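Local coordinates for structural PPIase-like protein L605 (Mimivirus, PDB 2OSE) that probably catalyses the cis-trans isomerisation of peptide bonds preceding proline, as a homotrimeric viral cyclophilin, at residues 73-85 with 89-96. Sequence-based numbering, arbitrary orientation.
Sequences NRTYEGCKFHNVL and YIVSGDIY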
loop_
_atom_site.group_PDB
_atom_site.type_symbol
_atom_site.label_atom_id
_atom_site.label_comp_id
_atom_site.label_asym_id
_atom_site.label_seq_id
_atom_site.Cartn_x
_atom_site.Cartn_y
_atom_site.Cartn_z
ATOM N N ASN A 73 -27.832 -4.173 1.648
ATOM C CA ASN A 73 -28.154 -2.999 0.814
ATOM C C ASN A 73 -26.932 -2.401 0.082
ATOM O O ASN A 73 -25.866 -2.204 0.666
ATOM C CB ASN A 73 -28.907 -1.927 1.639
ATOM C CG ASN A 73 -30.403 -2.294 1.902
ATOM O OD1 ASN A 73 -31.243 -1.411 2.106
ATOM N ND2 ASN A 73 -30.721 -3.598 1.892
ATOM N N ARG A 74 -27.083 -2.162 -1.213
ATOM C CA ARG A 74 -25.985 -1.680 -2.058
ATOM C C ARG A 74 -26.025 -0.142 -2.146
ATOM O O ARG A 74 -26.921 0.409 -2.785
ATOM C CB ARG A 74 -26.107 -2.249 -3.473
ATOM C CG ARG A 74 -25.941 -3.762 -3.641
ATOM C CD ARG A 74 -25.774 -4.097 -5.122
ATOM N NE ARG A 74 -25.830 -5.535 -5.415
ATOM C CZ ARG A 74 -26.916 -6.184 -5.840
ATOM N NH1 ARG A 74 -28.062 -5.532 -6.025
ATOM N NH2 ARG A 74 -26.869 -7.503 -6.069
ATOM N N THR A 75 -25.077 0.527 -1.479
ATOM C CA THR A 75 -24.959 1.994 -1.511
ATOM C C THR A 75 -23.502 2.466 -1.606
ATOM O O THR A 75 -22.577 1.748 -1.229
ATOM C CB THR A 75 -25.677 2.659 -0.300
ATOM O OG1 THR A 75 -25.504 4.072 -0.352
ATOM C CG2 THR A 75 -25.120 2.158 1.026
ATOM N N TYR A 76 -23.307 3.676 -2.128
ATOM C CA TYR A 76 -22.007 4.310 -2.126
ATOM C C TYR A 76 -21.734 4.897 -0.750
ATOM O O TYR A 76 -20.612 5.189 -0.437
ATOM C CB TYR A 76 -21.960 5.424 -3.188
ATOM C CG TYR A 76 -21.633 4.959 -4.578
ATOM C CD1 TYR A 76 -20.517 4.130 -4.815
ATOM C CD2 TYR A 76 -22.401 5.362 -5.671
ATOM C CE1 TYR A 76 -20.196 3.716 -6.102
ATOM C CE2 TYR A 76 -22.097 4.949 -6.953
ATOM C CZ TYR A 76 -20.977 4.123 -7.167
ATOM O OH TYR A 76 -20.628 3.721 -8.444
ATOM N N GLU A 77 -22.775 5.070 0.067
ATOM C CA GLU A 77 -22.657 5.650 1.399
ATOM C C GLU A 77 -21.701 4.790 2.230
ATOM O O GLU A 77 -21.895 3.589 2.361
ATOM C CB GLU A 77 -24.020 5.815 2.083
ATOM C CG GLU A 77 -23.880 6.364 3.542
ATOM C CD GLU A 77 -25.194 6.760 4.222
ATOM O OE1 GLU A 77 -26.294 6.508 3.691
ATOM O OE2 GLU A 77 -25.108 7.369 5.311
ATOM N N GLY A 78 -20.624 5.411 2.709
ATOM C CA GLY A 78 -19.638 4.728 3.531
ATOM C C GLY A 78 -18.396 4.317 2.775
ATOM O O GLY A 78 -17.361 4.049 3.385
ATOM N N CYS A 79 -18.483 4.267 1.444
ATOM C CA CYS A 79 -17.309 3.977 0.606
ATOM C C CYS A 79 -16.167 4.945 0.841
ATOM O O CYS A 79 -16.382 6.169 0.950
ATOM C CB CYS A 79 -17.672 4.036 -0.870
ATOM S SG CYS A 79 -18.628 2.661 -1.394
ATOM N N LYS A 80 -14.953 4.402 0.898
ATOM C CA LYS A 80 -13.744 5.216 1.014
ATOM C C LYS A 80 -13.244 5.611 -0.369
ATOM O O LYS A 80 -13.485 4.907 -1.355
ATOM C CB LYS A 80 -12.632 4.460 1.756
ATOM C CG LYS A 80 -13.056 3.924 3.140
ATOM C CD LYS A 80 -11.865 3.311 3.898
ATOM C CE LYS A 80 -12.314 2.799 5.292
ATOM N NZ LYS A 80 -11.205 1.963 5.893
ATOM N N PHE A 81 -12.553 6.745 -0.441
ATOM C CA PHE A 81 -11.828 7.097 -1.646
ATOM C C PHE A 81 -10.498 6.385 -1.534
ATOM O O PHE A 81 -9.670 6.754 -0.699
ATOM C CB PHE A 81 -11.713 8.621 -1.809
ATOM C CG PHE A 81 -13.015 9.253 -2.224
ATOM C CD1 PHE A 81 -13.369 9.322 -3.583
ATOM C CD2 PHE A 81 -13.919 9.683 -1.274
ATOM C CE1 PHE A 81 -14.613 9.852 -3.974
ATOM C CE2 PHE A 81 -15.156 10.233 -1.648
ATOM C CZ PHE A 81 -15.496 10.317 -3.003
ATOM N N HIS A 82 -10.325 5.351 -2.355
ATOM C CA HIS A 82 -9.249 4.350 -2.159
ATOM C C HIS A 82 -7.971 4.601 -2.948
ATOM O O HIS A 82 -6.898 4.069 -2.600
ATOM C CB HIS A 82 -9.771 2.909 -2.352
ATOM C CG HIS A 82 -10.333 2.607 -3.717
ATOM N ND1 HIS A 82 -9.562 2.588 -4.860
ATOM C CD2 HIS A 82 -11.575 2.227 -4.103
ATOM C CE1 HIS A 82 -10.302 2.231 -5.890
ATOM N NE2 HIS A 82 -11.531 2.010 -5.460
ATOM N N ASN A 83 -8.073 5.402 -4.006
ATOM C CA ASN A 83 -6.936 5.774 -4.821
ATOM C C ASN A 83 -7.140 7.258 -5.021
ATOM O O ASN A 83 -8.244 7.680 -5.462
ATOM C CB ASN A 83 -6.962 5.085 -6.207
ATOM C CG ASN A 83 -6.371 3.675 -6.208
ATOM O OD1 ASN A 83 -5.319 3.448 -6.803
ATOM N ND2 ASN A 83 -7.048 2.724 -5.564
ATOM N N VAL A 84 -6.123 8.043 -4.658
ATOM C CA VAL A 84 -6.182 9.504 -4.709
ATOM C C VAL A 84 -4.841 9.987 -5.203
ATOM O O VAL A 84 -3.782 9.420 -4.834
ATOM C CB VAL A 84 -6.575 10.180 -3.363
ATOM C CG1 VAL A 84 -7.948 9.686 -2.865
ATOM C CG2 VAL A 84 -5.477 10.005 -2.274
ATOM N N LEU A 85 -4.874 10.988 -6.080
ATOM C CA LEU A 85 -3.662 11.484 -6.704
ATOM C C LEU A 85 -3.762 12.990 -6.871
ATOM O O LEU A 85 -4.579 13.476 -7.679
ATOM C CB LEU A 85 -3.409 10.778 -8.054
ATOM C CG LEU A 85 -2.094 11.161 -8.744
ATOM C CD1 LEU A 85 -0.898 10.783 -7.846
ATOM C CD2 LEU A 85 -1.957 10.593 -10.186
ATOM N N TYR A 89 -6.822 13.043 -9.645
ATOM C CA TYR A 89 -8.127 12.361 -9.450
ATOM C C TYR A 89 -8.323 11.786 -8.076
ATOM O O TYR A 89 -7.360 11.634 -7.301
ATOM C CB TYR A 89 -8.344 11.230 -10.488
ATOM C CG TYR A 89 -7.172 10.242 -10.603
ATOM C CD1 TYR A 89 -6.935 9.295 -9.603
ATOM C CD2 TYR A 89 -6.335 10.249 -11.727
ATOM C CE1 TYR A 89 -5.850 8.377 -9.706
ATOM C CE2 TYR A 89 -5.236 9.335 -11.834
ATOM C CZ TYR A 89 -5.017 8.428 -10.813
ATOM O OH TYR A 89 -3.958 7.548 -10.898
ATOM N N ILE A 90 -9.575 11.435 -7.780
ATOM C CA ILE A 90 -9.888 10.594 -6.630
ATOM C C ILE A 90 -10.751 9.438 -7.170
ATOM O O ILE A 90 -11.432 9.614 -8.176
ATOM C CB ILE A 90 -10.648 11.366 -5.529
ATOM C CG1 ILE A 90 -11.942 11.985 -6.083
ATOM C CG2 ILE A 90 -9.740 12.434 -4.865
ATOM C CD1 ILE A 90 -12.742 12.696 -5.013
ATOM N N VAL A 91 -10.741 8.297 -6.491
ATOM C CA VAL A 91 -11.428 7.080 -6.976
ATOM C C VAL A 91 -12.125 6.414 -5.815
ATOM O O VAL A 91 -11.589 6.372 -4.707
ATOM C CB VAL A 91 -10.439 6.097 -7.693
ATOM C CG1 VAL A 91 -11.161 4.850 -8.154
ATOM C CG2 VAL A 91 -9.815 6.777 -8.880
ATOM N N SER A 92 -13.349 5.931 -6.039
ATOM C CA SER A 92 -14.095 5.233 -5.009
ATOM C C SER A 92 -14.958 4.125 -5.627
ATOM O O SER A 92 -14.853 3.876 -6.812
ATOM C CB SER A 92 -14.957 6.222 -4.202
ATOM O OG SER A 92 -15.454 5.610 -3.023
ATOM N N GLY A 93 -15.770 3.445 -4.815
ATOM C CA GLY A 93 -16.738 2.488 -5.351
ATOM C C GLY A 93 -16.743 1.072 -4.806
ATOM O O GLY A 93 -17.498 0.234 -5.304
ATOM N N ASP A 94 -15.903 0.801 -3.801
ATOM C CA ASP A 94 -15.892 -0.502 -3.108
ATOM C C ASP A 94 -17.067 -0.613 -2.159
ATOM O O ASP A 94 -16.910 -0.461 -0.931
ATOM C CB ASP A 94 -14.605 -0.676 -2.311
ATOM C CG ASP A 94 -13.508 -1.327 -3.105
ATOM O OD1 ASP A 94 -13.631 -1.465 -4.350
ATOM O OD2 ASP A 94 -12.518 -1.720 -2.457
ATOM N N ILE A 95 -18.230 -0.902 -2.735
ATOM C CA ILE A 95 -19.496 -0.876 -2.014
ATOM C C ILE A 95 -19.651 -2.001 -0.968
ATOM O O ILE A 95 -20.539 -1.938 -0.108
ATOM C CB ILE A 95 -20.706 -0.849 -3.020
ATOM C CG1 ILE A 95 -20.637 -2.039 -3.976
ATOM C CG2 ILE A 95 -20.744 0.492 -3.787
ATOM C CD1 ILE A 95 -21.965 -2.359 -4.680
ATOM N N TYR A 96 -18.789 -3.016 -1.028
ATOM C CA TYR A 96 -18.827 -4.092 -0.020
ATOM C C TYR A 96 -17.662 -4.045 0.964
ATOM O O TYR A 96 -16.502 -4.032 0.542
ATOM C CB TYR A 96 -18.878 -5.459 -0.692
ATOM C CG TYR A 96 -19.958 -5.599 -1.731
ATOM C CD1 TYR A 96 -21.298 -5.416 -1.400
ATOM C CD2 TYR A 96 -19.641 -5.915 -3.050
ATOM C CE1 TYR A 96 -22.301 -5.545 -2.365
ATOM C CE2 TYR A 96 -20.639 -6.050 -4.011
ATOM C CZ TYR A 96 -21.962 -5.865 -3.649
ATOM O OH TYR A 96 -22.961 -6.002 -4.590
#
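Y89 lays one face of its ring against L85, with L85 CB 4.0 Å from the Y89 ring centroid in a CH-pi contact and L85 CD2 nearer the phenol end. The ring reaches back over the neighbouring strand because its CG sits between the backbone N and carbonyl carbon (chi1 51°). The same residues exchange both backbone bonds, L85 N to Y89 O at 2.8 Å and Y89 N to L85 O. One pair on, V84 CG1 meets I90 CG2 on the other face of the sheet; there I90 CD1 also packs on F81 CE1 at 3.6 Å. F81 receives S92 CB over a ring face, and its side chain continues onto F198 and I200 of strand 198-205. V91 N gives a weak bond to N83 O; beyond that pair come isolated hydrogen bonds: H82 N donates to V91 O, and S92 OG, turned anti to its own N (chi1 -167°), donates to K80 O at 2.7 Å from above the carbonyl plane. The H82 ring has V91 O over one face and V91 CG1 against CE1; a doubtfully short bond from N83 ND2 to H82 ND1 would help hold its rotation, while NE2 is buried without a partner. Past G93, I95 CG2 makes van der Waals contact with T75 O, Y76 CD1 and C79 SG. At the far end R74, extended from CG to NE, brings NE to Y96 OH at 3.0 Å, within the guanidinium plane; D109 binds both side chains, and N2 takes another guanidinium nitrogen. D94 OD2 is held by S101 OG and by a salt bridge to K194 of the second subunit, whose G192 packs on H82, N83 and V91 at the trimer interface. This is a short antiparallel beta hairpin, continued by two loops in side-chain contact, whose strand 89-92 joins strand 147-150 in the cyclophilin beta-barrel.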